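Local coordinates for RpfR (Cronobacter turicensis, PDB 6DGG), which is a PAS-domain protein whose five-stranded antiparallel sheet and covering helices enclose a bound lauric acid, at residues A[13-22]-A[34-43]; A[46-55]-A[72-81]. One frame throughout, in Å; residues are numbered along the deposited sequence.

Interaction 1: residues A[13-22]-A[34-43]. With DAO (lauric acid), chain B.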
loop_
_atom_site.group_PDB
_atom_site.type_symbol
_atom_site.label_atom_id
_atom_site.label_comp_id
_atom_site.label_asym_id
_atom_site.label_seq_id
_atom_site.Cartn_x
_atom_site.Cartn_y
_atom_site.Cartn_z
ATOM N N LEU A 13 -6.604 -2.418 -0.253
ATOM C CA LEU A 13 -7.042 -1.576 -1.358
ATOM C C LEU A 13 -8.190 -2.249 -2.091
ATOM O O LEU A 13 -8.299 -3.478 -2.111
ATOM C CB LEU A 13 -5.923 -1.422 -2.387
ATOM C CG LEU A 13 -4.574 -0.885 -1.928
ATOM C CD1 LEU A 13 -3.584 -0.904 -3.083
ATOM C CD2 LEU A 13 -4.724 0.514 -1.376
ATOM N N ASP A 14 -9.044 -1.435 -2.715
ATOM C CA ASP A 14 -9.968 -1.956 -3.707
ATOM C C ASP A 14 -9.323 -1.863 -5.092
ATOM O O ASP A 14 -8.158 -1.480 -5.235
ATOM C CB ASP A 14 -11.344 -1.294 -3.588
ATOM C CG ASP A 14 -11.378 0.147 -4.069
ATOM O OD1 ASP A 14 -10.379 0.667 -4.614
ATOM O OD2 ASP A 14 -12.458 0.768 -3.911
ATOM N N ARG A 15 -10.082 -2.237 -6.125
ATOM C CA ARG A 15 -9.521 -2.310 -7.474
ATOM C C ARG A 15 -9.070 -0.951 -7.991
ATOM O O ARG A 15 -8.309 -0.891 -8.966
ATOM C CB ARG A 15 -10.546 -2.913 -8.428
ATOM C CG ARG A 15 -11.805 -2.080 -8.573
ATOM C CD ARG A 15 -12.878 -2.813 -9.362
ATOM N NE ARG A 15 -12.493 -3.038 -10.756
ATOM C CZ ARG A 15 -12.346 -4.228 -11.339
ATOM N NH1 ARG A 15 -12.549 -5.362 -10.672
ATOM N NH2 ARG A 15 -11.997 -4.284 -12.618
ATOM N N HIS A 16 -9.519 0.131 -7.372
ATOM C CA HIS A 16 -9.157 1.479 -7.793
ATOM C C HIS A 16 -7.956 2.028 -7.040
ATOM O O HIS A 16 -7.527 3.156 -7.316
ATOM C CB HIS A 16 -10.350 2.402 -7.578
ATOM C CG HIS A 16 -11.625 1.849 -8.113
ATOM N ND1 HIS A 16 -11.856 1.701 -9.462
ATOM C CD2 HIS A 16 -12.727 1.376 -7.486
ATOM C CE1 HIS A 16 -13.059 1.187 -9.645
ATOM N NE2 HIS A 16 -13.605 0.976 -8.462
ATOM N N GLY A 17 -7.398 1.264 -6.108
ATOM C CA GLY A 17 -6.375 1.786 -5.237
ATOM C C GLY A 17 -6.896 2.606 -4.084
ATOM O O GLY A 17 -6.099 3.242 -3.387
ATOM N N ASN A 18 -8.205 2.612 -3.855
ATOM C CA ASN A 18 -8.752 3.327 -2.716
ATOM C C ASN A 18 -8.608 2.503 -1.441
ATOM O O ASN A 18 -8.788 1.278 -1.434
ATOM C CB ASN A 18 -10.194 3.734 -2.988
ATOM C CG ASN A 18 -10.285 4.744 -4.115
ATOM O OD1 ASN A 18 -9.311 5.451 -4.398
ATOM N ND2 ASN A 18 -11.427 4.803 -4.775
ATOM N N ILE A 19 -8.245 3.189 -0.370
ATOM C CA ILE A 19 -7.751 2.542 0.841
ATOM C C ILE A 19 -8.930 2.102 1.698
ATOM O O ILE A 19 -9.857 2.877 1.967
ATOM C CB ILE A 19 -6.828 3.497 1.613
ATOM C CG1 ILE A 19 -5.564 3.778 0.797
ATOM C CG2 ILE A 19 -6.472 2.924 3.003
ATOM C CD1 ILE A 19 -4.785 4.992 1.247
ATOM N N GLN A 20 -8.872 0.859 2.159
ATOM C CA GLN A 20 -9.890 0.278 3.017
ATOM C C GLN A 20 -9.436 0.116 4.458
ATOM O O GLN A 20 -10.255 0.257 5.375
ATOM C CB GLN A 20 -10.313 -1.075 2.442
ATOM C CG GLN A 20 -10.595 -1.017 0.945
ATOM C CD GLN A 20 -11.761 -0.102 0.597
ATOM O OE1 GLN A 20 -12.788 -0.105 1.276
ATOM N NE2 GLN A 20 -11.600 0.695 -0.459
ATOM N N ARG A 21 -8.159 -0.206 4.669
ATOM C CA ARG A 21 -7.533 -0.283 5.983
ATOM C C ARG A 21 -6.082 0.160 5.837
ATOM O O ARG A 21 -5.480 0.044 4.761
ATOM C CB ARG A 21 -7.572 -1.703 6.572
ATOM C CG ARG A 21 -8.953 -2.227 6.949
ATOM C CD ARG A 21 -8.933 -2.863 8.339
ATOM N NE ARG A 21 -8.759 -1.843 9.371
ATOM C CZ ARG A 21 -8.900 -2.052 10.677
ATOM N NH1 ARG A 21 -9.217 -3.252 11.141
ATOM N NH2 ARG A 21 -8.725 -1.045 11.517
ATOM N N PHE A 22 -5.517 0.634 6.946
ATOM C CA PHE A 22 -4.231 1.332 6.949
ATOM C C PHE A 22 -3.737 1.233 8.385
ATOM O O PHE A 22 -4.341 1.827 9.284
ATOM C CB PHE A 22 -4.508 2.779 6.549
ATOM C CG PHE A 22 -3.301 3.659 6.322
ATOM C CD1 PHE A 22 -2.645 3.662 5.094
ATOM C CD2 PHE A 22 -2.916 4.590 7.278
ATOM C CE1 PHE A 22 -1.583 4.524 4.852
ATOM C CE2 PHE A 22 -1.849 5.466 7.038
ATOM C CZ PHE A 22 -1.188 5.431 5.819
ATOM N N GLU A 34 -5.524 6.306 9.901
ATOM C CA GLU A 34 -6.392 5.455 9.097
ATOM C C GLU A 34 -7.695 6.164 8.727
ATOM O O GLU A 34 -8.128 6.115 7.572
ATOM C CB GLU A 34 -6.682 4.156 9.848
ATOM C CG GLU A 34 -7.550 3.189 9.058
ATOM C CD GLU A 34 -7.656 1.836 9.724
ATOM O OE1 GLU A 34 -7.944 1.815 10.938
ATOM O OE2 GLU A 34 -7.470 0.807 9.036
ATOM N N GLN A 35 -8.337 6.828 9.693
ATOM C CA GLN A 35 -9.611 7.484 9.411
ATOM C C GLN A 35 -9.464 8.580 8.368
ATOM O O GLN A 35 -10.442 8.924 7.697
ATOM C CB GLN A 35 -10.186 8.094 10.685
ATOM C CG GLN A 35 -10.809 7.106 11.638
ATOM C CD GLN A 35 -11.216 7.764 12.945
ATOM O OE1 GLN A 35 -10.585 8.724 13.389
ATOM N NE2 GLN A 35 -12.279 7.259 13.561
ATOM N N GLU A 36 -8.268 9.163 8.240
ATOM C CA GLU A 36 -8.046 10.248 7.297
ATOM C C GLU A 36 -7.811 9.756 5.884
ATOM O O GLU A 36 -7.927 10.549 4.942
ATOM C CB GLU A 36 -6.791 11.034 7.677
ATOM C CG GLU A 36 -6.886 11.879 8.920
ATOM C CD GLU A 36 -5.623 12.686 9.106
ATOM O OE1 GLU A 36 -5.579 13.846 8.646
ATOM O OE2 GLU A 36 -4.654 12.140 9.664
ATOM N N VAL A 37 -7.438 8.490 5.710
ATOM C CA VAL A 37 -7.047 7.980 4.403
ATOM C C VAL A 37 -8.016 6.954 3.841
ATOM O O VAL A 37 -7.921 6.630 2.649
ATOM C CB VAL A 37 -5.595 7.449 4.392
ATOM C CG1 VAL A 37 -4.638 8.561 4.802
ATOM C CG2 VAL A 37 -5.426 6.248 5.305
ATOM N N ILE A 38 -8.954 6.437 4.633
ATOM C CA ILE A 38 -9.894 5.490 4.050
ATOM C C ILE A 38 -10.700 6.185 2.957
ATOM O O ILE A 38 -11.128 7.343 3.095
ATOM C CB ILE A 38 -10.756 4.777 5.109
ATOM C CG1 ILE A 38 -11.446 5.764 6.049
ATOM C CG2 ILE A 38 -9.878 3.788 5.888
ATOM C CD1 ILE A 38 -12.363 5.080 7.097
ATOM N N GLY A 39 -10.876 5.483 1.836
ATOM C CA GLY A 39 -11.516 6.041 0.665
ATOM C C GLY A 39 -10.612 6.869 -0.223
ATOM O O GLY A 39 -11.028 7.231 -1.331
ATOM N N GLN A 40 -9.403 7.187 0.223
ATOM C CA GLN A 40 -8.466 7.982 -0.555
ATOM C C GLN A 40 -7.630 7.073 -1.444
ATOM O O GLN A 40 -7.435 5.889 -1.155
ATOM C CB GLN A 40 -7.531 8.771 0.366
ATOM C CG GLN A 40 -8.232 9.719 1.309
ATOM C CD GLN A 40 -8.828 10.918 0.616
ATOM O OE1 GLN A 40 -8.605 11.146 -0.575
ATOM N NE2 GLN A 40 -9.580 11.711 1.367
ATOM N N ASN A 41 -7.101 7.652 -2.518
ATOM C CA ASN A 41 -6.352 6.888 -3.506
ATOM C C ASN A 41 -4.886 6.753 -3.107
ATOM O O ASN A 41 -4.177 7.754 -2.950
ATOM C CB ASN A 41 -6.454 7.509 -4.893
ATOM C CG ASN A 41 -5.887 6.598 -5.936
ATOM O OD1 ASN A 41 -4.714 6.701 -6.291
ATOM N ND2 ASN A 41 -6.694 5.649 -6.390
ATOM N N VAL A 42 -4.423 5.508 -3.010
ATOM C CA VAL A 42 -3.084 5.238 -2.508
ATOM C C VAL A 42 -2.014 5.724 -3.482
ATOM O O VAL A 42 -0.931 6.159 -3.060
ATOM C CB VAL A 42 -2.966 3.732 -2.196
ATOM C CG1 VAL A 42 -2.810 2.900 -3.462
ATOM C CG2 VAL A 42 -1.839 3.482 -1.240
ATOM N N PHE A 43 -2.280 5.653 -4.789
ATOM C CA PHE A 43 -1.270 6.011 -5.777
ATOM C C PHE A 43 -0.985 7.505 -5.753
ATOM O O PHE A 43 0.175 7.931 -5.709
ATOM C CB PHE A 43 -1.726 5.598 -7.178
ATOM C CG PHE A 43 -2.247 4.194 -7.266
ATOM C CD1 PHE A 43 -1.450 3.116 -6.924
ATOM C CD2 PHE A 43 -3.541 3.956 -7.705
ATOM C CE1 PHE A 43 -1.939 1.821 -7.017
ATOM C CE2 PHE A 43 -4.028 2.669 -7.805
ATOM C CZ PHE A 43 -3.231 1.601 -7.454
HETATM O O1 DAO B . 2.657 -1.554 -7.253
HETATM O O2 DAO B . 2.042 -3.621 -7.531
HETATM C C1 DAO B . 1.929 -2.522 -6.915
HETATM C C2 DAO B . 0.907 -2.320 -5.784
HETATM C C3 DAO B . 1.539 -1.617 -4.563
HETATM C C4 DAO B . 0.511 -1.061 -3.553
HETATM C C5 DAO B . 1.241 -0.505 -2.315
HETATM C C6 DAO B . 0.366 0.214 -1.258
HETATM C C7 DAO B . 1.145 1.444 -0.726
HETATM C C8 DAO B . 0.885 1.829 0.737
HETATM C C9 DAO B . 1.887 2.924 1.134
HETATM C C10 DAO B . 1.526 3.693 2.413
HETATM C C11 DAO B . 2.080 3.043 3.683
HETATM C C12 DAO B . 3.548 3.413 3.907
#

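Interaction 2: residues A[46-55]-A[72-81]. With DAO (lauric acid), chain B.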
loop_
_atom_site.group_PDB
_atom_site.type_symbol
_atom_site.label_atom_id
_atom_site.label_comp_id
_atom_site.label_asym_id
_atom_site.label_seq_id
_atom_site.Cartn_x
_atom_site.Cartn_y
_atom_site.Cartn_z
ATOM N N PHE A 46 0.588 8.588 -2.128
ATOM C CA PHE A 46 1.842 8.079 -1.570
ATOM C C PHE A 46 2.915 7.753 -2.602
ATOM O O PHE A 46 3.958 7.192 -2.231
ATOM C CB PHE A 46 1.597 6.845 -0.691
ATOM C CG PHE A 46 0.743 7.117 0.504
ATOM C CD1 PHE A 46 1.158 8.014 1.473
ATOM C CD2 PHE A 46 -0.488 6.488 0.655
ATOM C CE1 PHE A 46 0.372 8.263 2.584
ATOM C CE2 PHE A 46 -1.275 6.734 1.754
ATOM C CZ PHE A 46 -0.850 7.629 2.723
ATOM N N MET A 47 2.715 8.085 -3.875
ATOM C CA MET A 47 3.692 7.721 -4.886
ATOM C C MET A 47 3.974 8.885 -5.823
ATOM O O MET A 47 3.113 9.733 -6.088
ATOM C CB MET A 47 3.232 6.508 -5.705
ATOM C CG MET A 47 2.889 5.288 -4.871
ATOM S SD MET A 47 2.374 3.911 -5.903
ATOM C CE MET A 47 1.785 2.787 -4.642
ATOM N N SER A 48 5.203 8.910 -6.322
ATOM C CA SER A 48 5.576 9.812 -7.389
ATOM C C SER A 48 4.783 9.460 -8.645
ATOM O O SER A 48 4.232 8.363 -8.752
ATOM C CB SER A 48 7.059 9.644 -7.692
ATOM O OG SER A 48 7.282 8.354 -8.236
ATOM N N PRO A 49 4.711 10.373 -9.620
ATOM C CA PRO A 49 3.930 10.054 -10.821
ATOM C C PRO A 49 4.382 8.780 -11.506
ATOM O O PRO A 49 3.539 7.976 -11.927
ATOM C CB PRO A 49 4.105 11.300 -11.696
ATOM C CG PRO A 49 4.287 12.406 -10.704
ATOM C CD PRO A 49 5.108 11.790 -9.591
ATOM N N ALA A 50 5.696 8.566 -11.611
ATOM C CA ALA A 50 6.194 7.375 -12.292
ATOM C C ALA A 50 5.824 6.110 -11.533
ATOM O O ALA A 50 5.435 5.105 -12.142
ATOM C CB ALA A 50 7.710 7.460 -12.450
ATOM N N GLU A 51 5.967 6.127 -10.210
ATOM C CA GLU A 51 5.614 4.951 -9.424
ATOM C C GLU A 51 4.112 4.721 -9.442
ATOM O O GLU A 51 3.659 3.574 -9.546
ATOM C CB GLU A 51 6.127 5.104 -7.989
ATOM C CG GLU A 51 7.618 4.918 -7.850
ATOM C CD GLU A 51 8.033 3.497 -8.125
ATOM O OE1 GLU A 51 8.293 2.762 -7.164
ATOM O OE2 GLU A 51 8.079 3.101 -9.310
ATOM N N ALA A 52 3.327 5.798 -9.349
ATOM C CA ALA A 52 1.873 5.671 -9.364
ATOM C C ALA A 52 1.388 5.042 -10.662
ATOM O O ALA A 52 0.490 4.190 -10.655
ATOM C CB ALA A 52 1.240 7.046 -9.172
ATOM N N SER A 53 1.946 5.470 -11.792
ATOM C CA SER A 53 1.523 4.921 -13.073
ATOM C C SER A 53 1.820 3.431 -13.149
ATOM O O SER A 53 0.966 2.636 -13.554
ATOM C CB SER A 53 2.212 5.670 -14.209
ATOM O OG SER A 53 1.683 6.975 -14.328
ATOM N N ALA A 54 3.027 3.029 -12.755
ATOM C CA ALA A 54 3.356 1.610 -12.777
ATOM C C ALA A 54 2.463 0.836 -11.821
ATOM O O ALA A 54 1.935 -0.227 -12.170
ATOM C CB ALA A 54 4.821 1.413 -12.400
ATOM N N SER A 55 2.276 1.366 -10.614
ATOM C CA SER A 55 1.522 0.674 -9.576
ATOM C C SER A 55 0.053 0.540 -9.949
ATOM O O SER A 55 -0.554 -0.522 -9.755
ATOM C CB SER A 55 1.659 1.460 -8.278
ATOM O OG SER A 55 1.143 0.733 -7.174
ATOM N N GLU A 72 8.582 -4.126 -5.560
ATOM C CA GLU A 72 9.259 -3.062 -4.829
ATOM C C GLU A 72 8.742 -1.715 -5.318
ATOM O O GLU A 72 8.634 -1.478 -6.533
ATOM C CB GLU A 72 10.783 -3.158 -4.976
ATOM C CG GLU A 72 11.368 -4.468 -4.452
ATOM C CD GLU A 72 12.879 -4.561 -4.562
ATOM O OE1 GLU A 72 13.538 -3.524 -4.789
ATOM O OE2 GLU A 72 13.398 -5.685 -4.417
ATOM N N ARG A 73 8.402 -0.843 -4.372
ATOM C CA ARG A 73 7.777 0.434 -4.679
ATOM C C ARG A 73 8.417 1.503 -3.811
ATOM O O ARG A 73 8.526 1.332 -2.594
ATOM C CB ARG A 73 6.272 0.354 -4.364
ATOM C CG ARG A 73 5.370 1.353 -5.034
ATOM C CD ARG A 73 4.754 0.751 -6.273
ATOM N NE ARG A 73 5.711 0.821 -7.354
ATOM C CZ ARG A 73 5.686 0.086 -8.458
ATOM N NH1 ARG A 73 6.619 0.275 -9.373
ATOM N NH2 ARG A 73 4.762 -0.832 -8.655
ATOM N N TRP A 74 8.844 2.597 -4.432
ATOM C CA TRP A 74 9.272 3.765 -3.677
ATOM C C TRP A 74 8.026 4.500 -3.204
ATOM O O TRP A 74 7.122 4.769 -4.002
ATOM C CB TRP A 74 10.129 4.686 -4.544
ATOM C CG TRP A 74 11.551 4.217 -4.716
ATOM C CD1 TRP A 74 12.092 3.614 -5.818
ATOM C CD2 TRP A 74 12.615 4.323 -3.756
ATOM N NE1 TRP A 74 13.421 3.331 -5.596
ATOM C CE2 TRP A 74 13.768 3.765 -4.344
ATOM C CE3 TRP A 74 12.709 4.849 -2.466
ATOM C CZ2 TRP A 74 14.989 3.712 -3.679
ATOM C CZ3 TRP A 74 13.918 4.791 -1.811
ATOM C CH2 TRP A 74 15.043 4.230 -2.416
ATOM N N ILE A 75 7.993 4.848 -1.916
ATOM C CA ILE A 75 6.807 5.382 -1.252
ATOM C C ILE A 75 7.173 6.687 -0.562
ATOM O O ILE A 75 8.210 6.772 0.109
ATOM C CB ILE A 75 6.254 4.387 -0.205
ATOM C CG1 ILE A 75 5.794 3.078 -0.861
ATOM C CG2 ILE A 75 5.136 5.008 0.617
ATOM C CD1 ILE A 75 4.693 3.225 -1.868
ATOM N N LYS A 76 6.309 7.695 -0.705
ATOM C CA LYS A 76 6.495 8.986 -0.053
ATOM C C LYS A 76 6.117 8.869 1.422
ATOM O O LYS A 76 4.963 8.568 1.751
ATOM C CB LYS A 76 5.620 10.037 -0.737
ATOM C CG LYS A 76 5.944 10.242 -2.210
ATOM C CD LYS A 76 4.980 11.221 -2.894
ATOM C CE LYS A 76 5.118 12.645 -2.371
ATOM N NZ LYS A 76 4.207 13.596 -3.084
ATOM N N THR A 77 7.079 9.124 2.303
ATOM C CA THR A 77 6.862 9.100 3.744
ATOM C C THR A 77 7.220 10.458 4.333
ATOM O O THR A 77 7.715 11.354 3.644
ATOM C CB THR A 77 7.717 8.020 4.422
ATOM O OG1 THR A 77 9.065 8.489 4.553
ATOM C CG2 THR A 77 7.703 6.713 3.628
ATOM N N ARG A 78 6.977 10.605 5.637
ATOM C CA ARG A 78 7.222 11.884 6.292
ATOM C C ARG A 78 8.701 12.251 6.298
ATOM O O ARG A 78 9.033 13.427 6.489
ATOM C CB ARG A 78 6.631 11.880 7.711
ATOM C CG ARG A 78 7.356 10.976 8.690
ATOM C CD ARG A 78 6.448 10.508 9.824
ATOM N NE ARG A 78 5.749 11.603 10.493
ATOM C CZ ARG A 78 4.889 11.435 11.496
ATOM N NH1 ARG A 78 4.297 12.487 12.048
ATOM N NH2 ARG A 78 4.616 10.217 11.954
ATOM N N LYS A 79 9.592 11.280 6.095
ATOM C CA LYS A 79 11.015 11.558 5.916
ATOM C C LYS A 79 11.448 11.182 4.503
ATOM O O LYS A 79 12.455 10.493 4.314
ATOM C CB LYS A 79 11.860 10.803 6.947
ATOM C CG LYS A 79 12.015 11.514 8.287
ATOM C CD LYS A 79 13.227 10.989 9.056
ATOM C CE LYS A 79 14.550 11.527 8.500
ATOM N NZ LYS A 79 14.874 12.899 8.989
ATOM N N GLY A 80 10.691 11.623 3.506
ATOM C CA GLY A 80 11.061 11.383 2.130
ATOM C C GLY A 80 10.730 9.980 1.650
ATOM O O GLY A 80 10.063 9.174 2.313
ATOM N N GLN A 81 11.224 9.686 0.455
ATOM C CA GLN A 81 10.907 8.411 -0.169
ATOM C C GLN A 81 11.668 7.266 0.495
ATOM O O GLN A 81 12.867 7.368 0.782
ATOM C CB GLN A 81 11.203 8.458 -1.670
ATOM C CG GLN A 81 10.262 9.391 -2.445
ATOM C CD GLN A 81 10.382 9.233 -3.949
ATOM O OE1 GLN A 81 9.675 8.432 -4.557
ATOM N NE2 GLN A 81 11.275 10.005 -4.559
HETATM O O1 DAO B . 2.657 -1.554 -7.253
HETATM O O2 DAO B . 2.042 -3.621 -7.531
HETATM C C1 DAO B . 1.929 -2.522 -6.915
HETATM C C2 DAO B . 0.907 -2.320 -5.784
HETATM C C3 DAO B . 1.539 -1.617 -4.563
HETATM C C4 DAO B . 0.511 -1.061 -3.553
HETATM C C5 DAO B . 1.241 -0.505 -2.315
HETATM C C6 DAO B . 0.366 0.214 -1.258
HETATM C C7 DAO B . 1.145 1.444 -0.726
HETATM C C8 DAO B . 0.885 1.829 0.737
HETATM C C9 DAO B . 1.887 2.924 1.134
HETATM C C10 DAO B . 1.526 3.693 2.413
HETATM C C11 DAO B . 2.080 3.043 3.683
HETATM C C12 DAO B . 3.548 3.413 3.907
HETATM O O HOH W 1 7.173 7.404 -4.816
HETATM O O HOH W 2 9.923 7.884 -7.203
HETATM O O HOH W 3 10.096 0.813 -8.026
#

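Interaction 1: residues A[13-22]-A[34-43]
Ile-19 meets Gly-39 and Gln-40 where the first hairpin of a PAS fold faces the chain linking its short helices. Ile-19 uses both its backbone N and its O toward residues 34-43: the N hydrogen-bonds to Gln-40 O, and Ile-19 O accepts from Gly-39 N at 2.8 Å. Its side chain packs with CG1 on Val-42 CB and CD1 on Val-37 CB. Glu-34 reaches across in an extended chain, with CG anti to the backbone N (chi1 -178°). Arg-21 forms a salt bridge with Glu-34, gripping it side-on through NE and NH2, with guanidinium and carboxylate 17° apart. Arg-21 NH2 meets the syn lone pair of Glu-34 OE1 at 3.0 Å. Glu-34 OE2 accepts from Arg-21 NE and Phe-22 N on opposite faces of its plane. Val-37 CG2 lies over one face of the Phe-22 ring, a CH-pi contact 3.7 Å from the centroid. Val-42 N hydrogen-bonds to Gly-17 O, while Val-42 CG1 rests on Leu-13 CD2. Outside both segments, Glu-27 OE2 accepts from Glu-34 N. Asn-41 caps the helix begun by Val-42, its OD1 accepting weakly from Phe-43 N. Asn-41 ND2 donates to Asn-18 OD1 at 3.3 Å, the two amide planes nearly perpendicular.

Interaction 2: residues A[46-55]-A[72-81]
Arg-73 and Glu-51 form the centre of this contact, where the long helix 49-65 of the PAS fold packs against the edge strand 69-77. Their side chains run past each other in opposite directions, and the carboxylate plane stands 70° from the guanidinium plane. Arg-73 NH1 forms a salt bridge with Glu-51 OE2 at 3.2 Å, meeting that oxygen from above the carboxylate plane. Arg-73 NE makes a weak but straight hydrogen bond to Glu-51 OE1. The anti lone pair of Glu-51 OE1 takes the N-H of Trp-74 N at 2.8 Å. Water 3 also donates to Glu-51 OE1 and to Glu-72 O. The arginine chain bends at chi2 (96°) and chi3, which turns its NH2 toward the lauric acid. Arg-73 NH2 donates to O1 of the ligand at 2.6 Å, and this oxygen lies at the edge of the guanidinium. Ser-55 OG donates to the same ligand O1 at 2.7 Å. Met-47 crosses the Arg-73 chain at about a right angle, with Met-47 CE 3.9 Å from Arg-73 CG and 4.0 Å from Ile-75 CD1.

Phe-46 secures the other end. Phe-46 O accepts a straight hydrogen bond from Lys-76 N at 2.8 Å. Its ring lays one face against C10 of the ligand tail, while Ile-75 CG2 touches C9. Lys-76 CD rests against the carbonyl group of Met-47. Ser-48 caps the helix by accepting from Glu-51 N, and water 1 joins its N to Trp-74 O and Gln-81 OE1. Tyr-69 and Asn-58 complete the polar grip on the ligand. The chemistry is thus divided between an apolar wall for the tail and a polar head site. Glu-51 fixes Arg-73 beside that head, and the positive charge of the arginine would probably help to hold the ligand carboxylate in its ionised form.

The two contacts come in series along the chain, interaction 1 closing before interaction 2 opens, with centres about 15 Å apart. Helices 42-46 and 49-65 follow each other and join them. Both reach the same antiparallel sheet, but at its two outer strands: 19-22 for interaction 1 and 69-77 for interaction 2. They meet directly where Phe-43 CE1 packs on Ser-55 OG at 3.3 Å and where the rings of Phe-22 and Phe-46 touch. Both also touch the lauric acid. Residues 13-22 and 34-43 meet its chain, whereas 46-55 and 72-81 reach both chain and carboxylate. Together they tie the helical side of the PAS domain to both sheet edges around one ligand pocket.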